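Local atomic coordinates of probable O-methyltransferase (Mycobacterium tuberculosis, PDB entry 6JCL), a protein that catalyses metal-dependent transfer of a methyl group from S-adenosyl-L-methionine to a hydroxyl of catechol-like compounds, working as a homodimer. Residues P40-S45 against G68-F73; F73-L78 against V103-A108; V88-Y93 against D112-V117. One frame throughout, in Å; residues are numbered along the deposited sequence.

Overall arrangement
All three contacts touch bound S-adenosyl-L-homocysteine: contacts 1 and 2 at its carboxylate and amino group, contact 3 at its ribose and adenine. Contact 1 joins two loops and is partly buried; Pro-40 and Ile-42 lie on its exposed side. In contact 2, which is buried, helix 73-82 packs on helix 95-107 and on Ala-108 just after its end. Contact 3 pairs strand 87-92 with strand 114-118, which is outermost in the sheet of this chain. Contacts 1 and 2 are mainly apolar packing, while contact 3 is a backbone ladder. Contacts 1 and 2 share Phe-73. Contacts 2 and 3 meet where Thr-75 and Leu-105 pack on Val-114. Gly-68 and Leu-91, bonded backbone to backbone, link contacts 1 and 3.

Contact 1. Residues P40-S45 against G68-F73; sequences PRIAVS and GTLGGF. With SAH (S-adenosyl-L-homocysteine), chain I.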
loop_
_atom_site.group_PDB
_atom_site.type_symbol
_atom_site.label_atom_id
_atom_site.label_comp_id
_atom_site.label_asym_id
_atom_site.label_seq_id
_atom_site.Cartn_x
_atom_site.Cartn_y
_atom_site.Cartn_z
ATOM N N PRO A 40 5.363 18.145 -17.639
ATOM C CA PRO A 40 4.221 17.256 -17.890
ATOM C C PRO A 40 3.445 17.005 -16.606
ATOM O O PRO A 40 4.018 16.872 -15.526
ATOM C CB PRO A 40 4.876 15.974 -18.412
ATOM C CG PRO A 40 6.305 16.028 -17.924
ATOM C CD PRO A 40 6.658 17.491 -17.879
ATOM N N ARG A 41 2.121 16.952 -16.729
ATOM C CA ARG A 41 1.250 16.797 -15.564
ATOM C C ARG A 41 1.087 15.313 -15.232
ATOM O O ARG A 41 0.026 14.713 -15.397
ATOM C CB ARG A 41 -0.085 17.483 -15.825
ATOM C CG ARG A 41 0.115 18.931 -16.220
ATOM C CD ARG A 41 -1.185 19.662 -16.479
ATOM N NE ARG A 41 -1.633 20.340 -15.271
ATOM C CZ ARG A 41 -2.663 21.174 -15.225
ATOM N NH1 ARG A 41 -3.000 21.746 -14.074
ATOM N NH2 ARG A 41 -3.346 21.444 -16.333
ATOM N N ILE A 42 2.182 14.722 -14.738
ATOM C CA ILE A 42 2.241 13.275 -14.546
ATOM C C ILE A 42 2.693 12.903 -13.134
ATOM O O ILE A 42 3.156 11.787 -12.898
ATOM C CB ILE A 42 3.162 12.622 -15.594
ATOM C CG1 ILE A 42 4.609 13.103 -15.422
ATOM C CG2 ILE A 42 2.617 12.864 -17.058
ATOM C CD1 ILE A 42 5.626 12.383 -16.350
ATOM N N ALA A 43 2.584 13.841 -12.199
ATOM C CA ALA A 43 2.929 13.593 -10.810
ATOM C C ALA A 43 1.991 12.572 -10.185
ATOM O O ALA A 43 0.884 12.321 -10.675
ATOM C CB ALA A 43 2.846 14.899 -10.016
ATOM N N VAL A 44 2.427 11.999 -9.059
ATOM C CA VAL A 44 1.532 11.113 -8.322
ATOM C C VAL A 44 0.272 11.887 -7.942
ATOM O O VAL A 44 0.300 13.102 -7.723
ATOM C CB VAL A 44 2.199 10.530 -7.060
ATOM C CG1 VAL A 44 3.311 9.578 -7.441
ATOM C CG2 VAL A 44 2.706 11.632 -6.136
ATOM N N SER A 45 -0.853 11.176 -7.876
ATOM C CA SER A 45 -2.057 11.792 -7.358
ATOM C C SER A 45 -1.897 12.032 -5.861
ATOM O O SER A 45 -0.983 11.511 -5.217
ATOM C CB SER A 45 -3.257 10.895 -7.603
ATOM O OG SER A 45 -3.144 9.752 -6.767
ATOM N N GLY A 68 13.653 9.844 -10.073
ATOM C CA GLY A 68 12.664 10.523 -10.900
ATOM C C GLY A 68 11.910 11.590 -10.122
ATOM O O GLY A 68 10.862 11.306 -9.544
ATOM N N THR A 69 12.425 12.819 -10.114
ATOM C CA THR A 69 11.901 13.876 -9.248
ATOM C C THR A 69 10.751 14.649 -9.876
ATOM O O THR A 69 9.790 15.008 -9.181
ATOM C CB THR A 69 13.029 14.858 -8.896
ATOM O OG1 THR A 69 14.178 14.128 -8.441
ATOM C CG2 THR A 69 12.601 15.835 -7.783
ATOM N N LEU A 70 10.857 14.934 -11.176
ATOM C CA LEU A 70 9.985 15.889 -11.868
ATOM C C LEU A 70 9.972 17.203 -11.089
ATOM O O LEU A 70 11.031 17.797 -10.890
ATOM C CB LEU A 70 8.573 15.313 -12.055
ATOM C CG LEU A 70 7.619 16.039 -13.016
ATOM C CD1 LEU A 70 8.220 16.221 -14.425
ATOM C CD2 LEU A 70 6.245 15.350 -13.084
ATOM N N GLY A 71 8.809 17.654 -10.622
ATOM C CA GLY A 71 8.693 18.881 -9.853
ATOM C C GLY A 71 8.700 18.670 -8.354
ATOM O O GLY A 71 8.413 19.614 -7.607
ATOM N N GLY A 72 8.993 17.460 -7.887
ATOM C CA GLY A 72 9.085 17.197 -6.453
ATOM C C GLY A 72 7.794 16.862 -5.739
ATOM O O GLY A 72 7.769 16.876 -4.500
ATOM N N PHE A 73 6.708 16.550 -6.460
ATOM C CA PHE A 73 5.447 16.295 -5.772
ATOM C C PHE A 73 5.536 15.016 -4.937
ATOM O O PHE A 73 5.241 15.023 -3.731
ATOM C CB PHE A 73 4.311 16.234 -6.808
ATOM C CG PHE A 73 2.925 16.183 -6.225
ATOM C CD1 PHE A 73 2.322 14.965 -5.914
ATOM C CD2 PHE A 73 2.200 17.345 -6.022
ATOM C CE1 PHE A 73 1.005 14.914 -5.377
ATOM C CE2 PHE A 73 0.907 17.304 -5.495
ATOM C CZ PHE A 73 0.313 16.079 -5.176
HETATM N N SAH I . 8.057 11.044 -9.163
HETATM C CA SAH I . 7.463 12.253 -9.754
HETATM C CB SAH I . 7.290 12.059 -11.257
HETATM C CG SAH I . 8.556 11.616 -11.986
HETATM S SD SAH I . 8.310 11.765 -13.775
HETATM C C SAH I . 6.127 12.585 -9.105
HETATM O O SAH I . 5.857 13.722 -8.700
HETATM O OXT SAH I . 5.312 11.683 -8.950
HETATM C "C5'" SAH I . 9.856 10.972 -14.278
HETATM C "C4'" SAH I . 11.095 11.848 -14.072
HETATM O "O4'" SAH I . 12.232 11.043 -14.309
HETATM C "C3'" SAH I . 11.220 13.030 -15.043
HETATM O "O3'" SAH I . 11.416 14.223 -14.284
HETATM C "C2'" SAH I . 12.449 12.724 -15.882
HETATM O "O2'" SAH I . 13.156 13.874 -16.331
HETATM C "C1'" SAH I . 13.235 11.812 -14.936
HETATM N N9 SAH I . 14.226 10.940 -15.585
HETATM C C8 SAH I . 14.096 10.294 -16.798
HETATM N N7 SAH I . 15.233 9.596 -17.008
HETATM C C5 SAH I . 16.062 9.781 -15.949
HETATM C C6 SAH I . 17.344 9.305 -15.678
HETATM N N6 SAH I . 17.991 8.505 -16.533
HETATM N N1 SAH I . 17.938 9.671 -14.494
HETATM C C2 SAH I . 17.293 10.521 -13.606
HETATM N N3 SAH I . 16.031 11.003 -13.882
HETATM C C4 SAH I . 15.436 10.625 -15.050
#
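Leu-70 reaches from the 68-73 loop to Pro-40 and Ile-42, passing the ligand on its way. Its CB lies 3.6 Å from CB of S-adenosyl-L-homocysteine. CG stands anti to the backbone N (chi1 -167°), which carries both methyls toward the 40-45 segment. CD1 meets the ring of Pro-40, 4.0 Å from Pro-40 CG, and the two side chains run past each other in opposite directions. CD2 takes the other branch. It sits 3.6 Å from Ile-42 CG1, where the side chains cross at about a right angle, and it also touches the carbonyl O of Pro-40. Ile-42 CD1 in turn lies 3.8 Å from the ligand sulfur SD.

Farther along, Ala-43 CB packs 3.8 Å from Phe-73 CB. Both of these carbons also border the ligand carboxylate. Val-44 CG2 comes to the edge of the Phe-73 ring, in its plane, and is 3.4 Å from Phe-73 CD1. The carbonyl O of Val-44 comes obliquely to CD1 and CE1 of the same ring.

No hydrogen bond joins the two segments directly. The ligand bridges them instead. Val-44 N donates to the ligand OXT at 2.9 Å, and the ligand amino N donates to Gly-68 O at 2.8 Å. Leu-70 N adds a weak bond to O3' of the ribose and also binds Glu-92 OE1. A type II' turn from Thr-69 to Gly-72 shapes the loop before helix 73-82. This is the glycine-rich loop after the first strand of class I methyltransferases, the cofactor-binding motif I, here covered by the 40-45 loop.

Contact 2. Residues F73-L78 against V103-A108; sequences FSTIWL and VNLQRA. With SAH (S-adenosyl-L-homocysteine), chain I.
Amide nitrogen ND2 of Asn-104, a residue that packs against Ile-76, donates to Gly-71 O, with a weak second bond to Ala-30 O. The first bond ties helix 95-107 to the loop that leads into helix 73-82.

Ile-76 carries most of the packing. Its CG1 lies beside its own backbone N, anti to the carbonyl carbon (chi1 -73°), and this turns the longer branch to helix 95-107 and to Ala-108 just after its end. Ile-76 CG1 is 3.7 Å from Ala-108 CB, and CG2 and CD1 close around the same methyl. Ile-76 CD1 also reaches the backbone carbonyl of Asn-104, 3.8 Å from its O. Leu-105 answers with CD2, which is 3.9 Å from Ile-76 CG1; here the side chains slide past each other in opposite directions. Leu-105 CD2 also touches Thr-75 CG2, with the two side chains crossing at about a right angle. The hydroxyl of Thr-75 is occupied by Glu-66 OE1.

The next residue back serves the ligand. Ser-74 OG accepts from the amino N of S-adenosyl-L-homocysteine at 2.8 Å and is also bonded to Glu-66 OE2. Ser-74 N donates to the ligand carboxylate O at 3.2 Å, with an angle of 161° at the hydrogen.

The axes of segments 73-78 and 103-107 approach to 9.7 Å and cross at -33°, so the helices run roughly the same way. Helix 25-36 touches Asn-104 and also Phe-73 and Trp-77. Leu-78 meets helix 46-58 and strand 133-138, and Thr-75 and Leu-105 rest on Val-114 of the sheet.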
loop_
_atom_site.group_PDB
_atom_site.type_symbol
_atom_site.label_atom_id
_atom_site.label_comp_id
_atom_site.label_asym_id
_atom_site.label_seq_id
_atom_site.Cartn_x
_atom_site.Cartn_y
_atom_site.Cartn_z
ATOM N N PHE A 73 6.708 16.550 -6.460
ATOM C CA PHE A 73 5.447 16.295 -5.772
ATOM C C PHE A 73 5.536 15.016 -4.937
ATOM O O PHE A 73 5.241 15.023 -3.731
ATOM C CB PHE A 73 4.311 16.234 -6.808
ATOM C CG PHE A 73 2.925 16.183 -6.225
ATOM C CD1 PHE A 73 2.322 14.965 -5.914
ATOM C CD2 PHE A 73 2.200 17.345 -6.022
ATOM C CE1 PHE A 73 1.005 14.914 -5.377
ATOM C CE2 PHE A 73 0.907 17.304 -5.495
ATOM C CZ PHE A 73 0.313 16.079 -5.176
ATOM N N SER A 74 5.978 13.909 -5.551
ATOM C CA SER A 74 6.191 12.686 -4.773
ATOM C C SER A 74 7.255 12.902 -3.693
ATOM O O SER A 74 7.139 12.380 -2.580
ATOM C CB SER A 74 6.591 11.524 -5.692
ATOM O OG SER A 74 7.734 11.847 -6.471
ATOM N N THR A 75 8.279 13.700 -4.006
ATOM C CA THR A 75 9.373 13.975 -3.074
ATOM C C THR A 75 8.886 14.674 -1.812
ATOM O O THR A 75 9.335 14.352 -0.702
ATOM C CB THR A 75 10.409 14.842 -3.777
ATOM O OG1 THR A 75 10.514 14.435 -5.154
ATOM C CG2 THR A 75 11.765 14.728 -3.071
ATOM N N ILE A 76 7.996 15.656 -1.970
ATOM C CA ILE A 76 7.441 16.364 -0.825
ATOM C C ILE A 76 6.755 15.382 0.116
ATOM O O ILE A 76 6.950 15.428 1.336
ATOM C CB ILE A 76 6.465 17.464 -1.296
ATOM C CG1 ILE A 76 7.235 18.648 -1.907
ATOM C CG2 ILE A 76 5.589 17.927 -0.135
ATOM C CD1 ILE A 76 6.345 19.631 -2.729
ATOM N N TRP A 77 5.938 14.481 -0.441
ATOM C CA TRP A 77 5.239 13.483 0.366
ATOM C C TRP A 77 6.217 12.550 1.076
ATOM O O TRP A 77 6.037 12.226 2.259
ATOM C CB TRP A 77 4.307 12.678 -0.532
ATOM C CG TRP A 77 3.023 13.375 -0.926
ATOM C CD1 TRP A 77 2.653 13.773 -2.186
ATOM C CD2 TRP A 77 1.921 13.705 -0.061
ATOM N NE1 TRP A 77 1.381 14.322 -2.153
ATOM C CE2 TRP A 77 0.907 14.274 -0.869
ATOM C CE3 TRP A 77 1.684 13.547 1.312
ATOM C CZ2 TRP A 77 -0.316 14.708 -0.346
ATOM C CZ3 TRP A 77 0.462 13.991 1.839
ATOM C CH2 TRP A 77 -0.516 14.573 1.006
ATOM N N LEU A 78 7.260 12.107 0.374
ATOM C CA LEU A 78 8.250 11.250 1.021
ATOM C C LEU A 78 8.945 11.991 2.152
ATOM O O LEU A 78 9.138 11.437 3.242
ATOM C CB LEU A 78 9.279 10.769 -0.004
ATOM C CG LEU A 78 8.721 9.725 -0.959
ATOM C CD1 LEU A 78 9.685 9.532 -2.138
ATOM C CD2 LEU A 78 8.487 8.420 -0.204
ATOM N N VAL A 103 12.610 24.635 -5.820
ATOM C CA VAL A 103 11.690 25.690 -5.388
ATOM C C VAL A 103 10.480 25.088 -4.676
ATOM O O VAL A 103 10.031 25.600 -3.636
ATOM C CB VAL A 103 11.267 26.556 -6.593
ATOM C CG1 VAL A 103 10.146 27.511 -6.193
ATOM C CG2 VAL A 103 12.458 27.331 -7.142
ATOM N N ASN A 104 9.927 24.002 -5.226
ATOM C CA ASN A 104 8.730 23.406 -4.643
ATOM C C ASN A 104 9.008 22.815 -3.263
ATOM O O ASN A 104 8.173 22.929 -2.355
ATOM C CB ASN A 104 8.169 22.338 -5.586
ATOM C CG ASN A 104 7.481 22.946 -6.789
ATOM O OD1 ASN A 104 7.139 24.131 -6.788
ATOM N ND2 ASN A 104 7.275 22.144 -7.825
ATOM N N LEU A 105 10.174 22.182 -3.092
ATOM C CA LEU A 105 10.545 21.601 -1.801
ATOM C C LEU A 105 10.710 22.684 -0.744
ATOM O O LEU A 105 10.318 22.509 0.418
ATOM C CB LEU A 105 11.847 20.811 -1.948
ATOM C CG LEU A 105 11.727 19.572 -2.826
ATOM C CD1 LEU A 105 13.105 19.197 -3.377
ATOM C CD2 LEU A 105 11.123 18.460 -2.006
ATOM N N GLN A 106 11.295 23.813 -1.130
ATOM C CA GLN A 106 11.424 24.914 -0.190
ATOM C C GLN A 106 10.051 25.409 0.266
ATOM O O GLN A 106 9.801 25.558 1.474
ATOM C CB GLN A 106 12.244 26.032 -0.830
ATOM C CG GLN A 106 12.550 27.173 0.138
ATOM C CD GLN A 106 12.852 28.473 -0.575
ATOM O OE1 GLN A 106 12.518 28.644 -1.749
ATOM N NE2 GLN A 106 13.471 29.408 0.140
ATOM N N ARG A 107 9.137 25.658 -0.679
ATOM C CA ARG A 107 7.797 26.114 -0.294
ATOM C C ARG A 107 7.047 25.073 0.525
ATOM O O ARG A 107 6.136 25.420 1.282
ATOM C CB ARG A 107 6.973 26.497 -1.537
ATOM C CG ARG A 107 5.455 26.735 -1.289
ATOM C CD ARG A 107 5.209 27.825 -0.198
ATOM N NE ARG A 107 3.797 28.130 0.065
ATOM C CZ ARG A 107 3.022 27.484 0.937
ATOM N NH1 ARG A 107 1.760 27.855 1.122
ATOM N NH2 ARG A 107 3.504 26.467 1.630
ATOM N N ALA A 108 7.397 23.810 0.405
ATOM C CA ALA A 108 6.774 22.777 1.219
ATOM C C ALA A 108 7.449 22.631 2.579
ATOM O O ALA A 108 7.016 21.800 3.384
ATOM C CB ALA A 108 6.776 21.434 0.483
HETATM N N SAH I . 8.057 11.044 -9.163
HETATM C CA SAH I . 7.463 12.253 -9.754
HETATM C CB SAH I . 7.290 12.059 -11.257
HETATM C CG SAH I . 8.556 11.616 -11.986
HETATM S SD SAH I . 8.310 11.765 -13.775
HETATM C C SAH I . 6.127 12.585 -9.105
HETATM O O SAH I . 5.857 13.722 -8.700
HETATM O OXT SAH I . 5.312 11.683 -8.950
HETATM C "C5'" SAH I . 9.856 10.972 -14.278
HETATM C "C4'" SAH I . 11.095 11.848 -14.072
HETATM O "O4'" SAH I . 12.232 11.043 -14.309
HETATM C "C3'" SAH I . 11.220 13.030 -15.043
HETATM O "O3'" SAH I . 11.416 14.223 -14.284
HETATM C "C2'" SAH I . 12.449 12.724 -15.882
HETATM O "O2'" SAH I . 13.156 13.874 -16.331
HETATM C "C1'" SAH I . 13.235 11.812 -14.936
HETATM N N9 SAH I . 14.226 10.940 -15.585
HETATM C C8 SAH I . 14.096 10.294 -16.798
HETATM N N7 SAH I . 15.233 9.596 -17.008
HETATM C C5 SAH I . 16.062 9.781 -15.949
HETATM C C6 SAH I . 17.344 9.305 -15.678
HETATM N N6 SAH I . 17.991 8.505 -16.533
HETATM N N1 SAH I . 17.938 9.671 -14.494
HETATM C C2 SAH I . 17.293 10.521 -13.606
HETATM N N3 SAH I . 16.031 11.003 -13.882
HETATM C C4 SAH I . 15.436 10.625 -15.050
#

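Contact 3. Residues V88-Y93 against D112-V117; sequences VVTLEY and DRVEVV. With SAH (S-adenosyl-L-homocysteine), chain I.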
loop_
_atom_site.group_PDB
_atom_site.type_symbol
_atom_site.label_atom_id
_atom_site.label_comp_id
_atom_site.label_asym_id
_atom_site.label_seq_id
_atom_site.Cartn_x
_atom_site.Cartn_y
_atom_site.Cartn_z
ATOM N N VAL A 88 15.946 12.728 2.333
ATOM C CA VAL A 88 15.573 12.177 1.039
ATOM C C VAL A 88 16.644 12.566 0.039
ATOM O O VAL A 88 17.047 13.733 -0.017
ATOM C CB VAL A 88 14.197 12.686 0.575
ATOM C CG1 VAL A 88 13.833 12.065 -0.769
ATOM C CG2 VAL A 88 13.132 12.404 1.659
ATOM N N VAL A 89 17.116 11.587 -0.733
ATOM C CA VAL A 89 17.963 11.827 -1.893
ATOM C C VAL A 89 17.108 11.527 -3.117
ATOM O O VAL A 89 16.581 10.417 -3.247
ATOM C CB VAL A 89 19.225 10.948 -1.865
ATOM C CG1 VAL A 89 20.076 11.173 -3.113
ATOM C CG2 VAL A 89 20.037 11.222 -0.602
ATOM N N THR A 90 16.945 12.507 -4.002
ATOM C CA THR A 90 16.131 12.303 -5.193
ATOM C C THR A 90 16.951 12.625 -6.439
ATOM O O THR A 90 17.690 13.615 -6.468
ATOM C CB THR A 90 14.808 13.113 -5.135
ATOM O OG1 THR A 90 13.996 12.799 -6.278
ATOM C CG2 THR A 90 15.033 14.632 -5.059
ATOM N N LEU A 91 16.823 11.767 -7.457
ATOM C CA LEU A 91 17.652 11.804 -8.657
ATOM C C LEU A 91 16.845 12.325 -9.842
ATOM O O LEU A 91 15.754 11.820 -10.122
ATOM C CB LEU A 91 18.198 10.406 -8.982
ATOM C CG LEU A 91 18.922 9.705 -7.826
ATOM C CD1 LEU A 91 19.550 8.397 -8.293
ATOM C CD2 LEU A 91 19.998 10.609 -7.161
ATOM N N GLU A 92 17.401 13.302 -10.559
ATOM C CA GLU A 92 16.683 13.932 -11.668
ATOM C C GLU A 92 17.693 14.290 -12.746
ATOM O O GLU A 92 18.692 14.938 -12.444
ATOM C CB GLU A 92 15.962 15.196 -11.188
ATOM C CG GLU A 92 15.276 15.986 -12.291
ATOM C CD GLU A 92 14.350 15.125 -13.130
ATOM O OE1 GLU A 92 13.486 14.415 -12.547
ATOM O OE2 GLU A 92 14.498 15.148 -14.373
ATOM N N TYR A 93 17.464 13.867 -13.987
ATOM C CA TYR A 93 18.469 14.213 -14.988
ATOM C C TYR A 93 18.163 15.492 -15.769
ATOM O O TYR A 93 19.045 15.955 -16.495
ATOM C CB TYR A 93 18.777 13.013 -15.886
ATOM C CG TYR A 93 17.930 12.741 -17.085
ATOM C CD1 TYR A 93 16.549 12.721 -17.008
ATOM C CD2 TYR A 93 18.528 12.382 -18.285
ATOM C CE1 TYR A 93 15.778 12.431 -18.137
ATOM C CE2 TYR A 93 17.774 12.081 -19.403
ATOM C CZ TYR A 93 16.402 12.101 -19.323
ATOM O OH TYR A 93 15.668 11.792 -20.447
ATOM N N ASP A 112 15.464 21.426 3.695
ATOM C CA ASP A 112 16.607 21.010 4.506
ATOM C C ASP A 112 16.669 19.503 4.733
ATOM O O ASP A 112 17.643 19.024 5.323
ATOM C CB ASP A 112 16.591 21.726 5.858
ATOM C CG ASP A 112 15.399 21.343 6.706
ATOM O OD1 ASP A 112 14.378 20.909 6.131
ATOM O OD2 ASP A 112 15.470 21.496 7.944
ATOM N N ARG A 113 15.658 18.754 4.297
ATOM C CA ARG A 113 15.664 17.299 4.365
ATOM C C ARG A 113 15.939 16.623 3.025
ATOM O O ARG A 113 15.997 15.389 2.982
ATOM C CB ARG A 113 14.319 16.762 4.864
ATOM C CG ARG A 113 13.678 17.539 5.960
ATOM C CD ARG A 113 12.244 17.072 6.116
ATOM N NE ARG A 113 11.547 17.897 7.083
ATOM C CZ ARG A 113 10.330 17.642 7.534
ATOM N NH1 ARG A 113 9.683 16.577 7.100
ATOM N NH2 ARG A 113 9.773 18.452 8.428
ATOM N N VAL A 114 16.028 17.373 1.929
ATOM C CA VAL A 114 16.019 16.786 0.590
ATOM C C VAL A 114 17.209 17.306 -0.202
ATOM O O VAL A 114 17.469 18.515 -0.223
ATOM C CB VAL A 114 14.708 17.096 -0.164
ATOM C CG1 VAL A 114 14.709 16.431 -1.552
ATOM C CG2 VAL A 114 13.511 16.678 0.658
ATOM N N GLU A 115 17.941 16.390 -0.831
ATOM C CA GLU A 115 18.966 16.731 -1.810
ATOM C C GLU A 115 18.500 16.242 -3.171
ATOM O O GLU A 115 18.234 15.046 -3.343
ATOM C CB GLU A 115 20.313 16.100 -1.445
ATOM C CG GLU A 115 21.453 16.525 -2.341
ATOM C CD GLU A 115 22.754 15.823 -1.997
ATOM O OE1 GLU A 115 22.700 14.740 -1.373
ATOM O OE2 GLU A 115 23.832 16.360 -2.334
ATOM N N VAL A 116 18.407 17.158 -4.130
ATOM C CA VAL A 116 18.187 16.807 -5.530
ATOM C C VAL A 116 19.556 16.657 -6.186
ATOM O O VAL A 116 20.364 17.598 -6.197
ATOM C CB VAL A 116 17.336 17.873 -6.244
ATOM C CG1 VAL A 116 16.960 17.435 -7.665
ATOM C CG2 VAL A 116 16.076 18.197 -5.430
ATOM N N VAL A 117 19.834 15.471 -6.711
ATOM C CA VAL A 117 21.124 15.157 -7.316
ATOM C C VAL A 117 20.890 15.108 -8.813
ATOM O O VAL A 117 20.120 14.269 -9.292
ATOM C CB VAL A 117 21.679 13.819 -6.804
ATOM C CG1 VAL A 117 22.954 13.423 -7.550
ATOM C CG2 VAL A 117 21.903 13.878 -5.310
HETATM N N SAH I . 8.057 11.044 -9.163
HETATM C CA SAH I . 7.463 12.253 -9.754
HETATM C CB SAH I . 7.290 12.059 -11.257
HETATM C CG SAH I . 8.556 11.616 -11.986
HETATM S SD SAH I . 8.310 11.765 -13.775
HETATM C C SAH I . 6.127 12.585 -9.105
HETATM O O SAH I . 5.857 13.722 -8.700
HETATM O OXT SAH I . 5.312 11.683 -8.950
HETATM C "C5'" SAH I . 9.856 10.972 -14.278
HETATM C "C4'" SAH I . 11.095 11.848 -14.072
HETATM O "O4'" SAH I . 12.232 11.043 -14.309
HETATM C "C3'" SAH I . 11.220 13.030 -15.043
HETATM O "O3'" SAH I . 11.416 14.223 -14.284
HETATM C "C2'" SAH I . 12.449 12.724 -15.882
HETATM O "O2'" SAH I . 13.156 13.874 -16.331
HETATM C "C1'" SAH I . 13.235 11.812 -14.936
HETATM N N9 SAH I . 14.226 10.940 -15.585
HETATM C C8 SAH I . 14.096 10.294 -16.798
HETATM N N7 SAH I . 15.233 9.596 -17.008
HETATM C C5 SAH I . 16.062 9.781 -15.949
HETATM C C6 SAH I . 17.344 9.305 -15.678
HETATM N N6 SAH I . 17.991 8.505 -16.533
HETATM N N1 SAH I . 17.938 9.671 -14.494
HETATM C C2 SAH I . 17.293 10.521 -13.606
HETATM N N3 SAH I . 16.031 11.003 -13.882
HETATM C C4 SAH I . 15.436 10.625 -15.050
#
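Strand 88-92 and strand 114-117 run parallel in register from Val-88 with Val-114 to Leu-91 with Val-117, their axes 4.8 Å apart and turned by 22°. Five backbone hydrogen bonds join them. The ladder opens with Val-88 N to Arg-113 O at 2.7 Å and ends with Glu-92 N to Val-117 O at 3.2 Å. The last donor is tilted 25° from the carbonyl plane. Between the bonds, CA-H groups of Val-114, Val-89, Val-116 and Leu-91 point at carbonyl oxygens across the pair.

Val-88, Thr-90, Val-114 and Val-116 share one face. Thr-90 CG2 and Val-116 CG2 lie 3.7 Å apart, with the side chains side by side and pointing the same way. The Thr-90 hydroxyl is bonded to Thr-69 OG1 and Glu-66 OE1. On the face of Val-89 and Leu-91, Val-117 meets both neighbours: its CB is 3.6 Å from Leu-91 CD2, and its CG2 is 3.9 Å from Val-89 CG1.

At the strand end Glu-92 turns to the ligand. Its chain starts anti to the backbone N and then turns about CB-CG (chi2 53°), which brings the carboxylate to the ribose. O3' donates to Glu-92 OE1 at 2.7 Å, and O2' donates to Glu-92 OE2 at 2.7 Å. Leu-70 N also binds OE1, and Gln-94 N binds OE2, which fixes the carboxylate. An acidic residue ending this strand is a hallmark of Rossmann-like methyltransferases. The adenine lies tilted over one face of Tyr-93, offset toward its rim; the close approach at CD1 and CE1 is doubtful.

Helices 73-82 and 95-107 cover the Val-114 face, and helix 121-124 touches Leu-91 and Val-117. Helix 95-107 makes the beta-alpha-beta crossover, and strand 63-67 pairs with the other edge of strand 87-92.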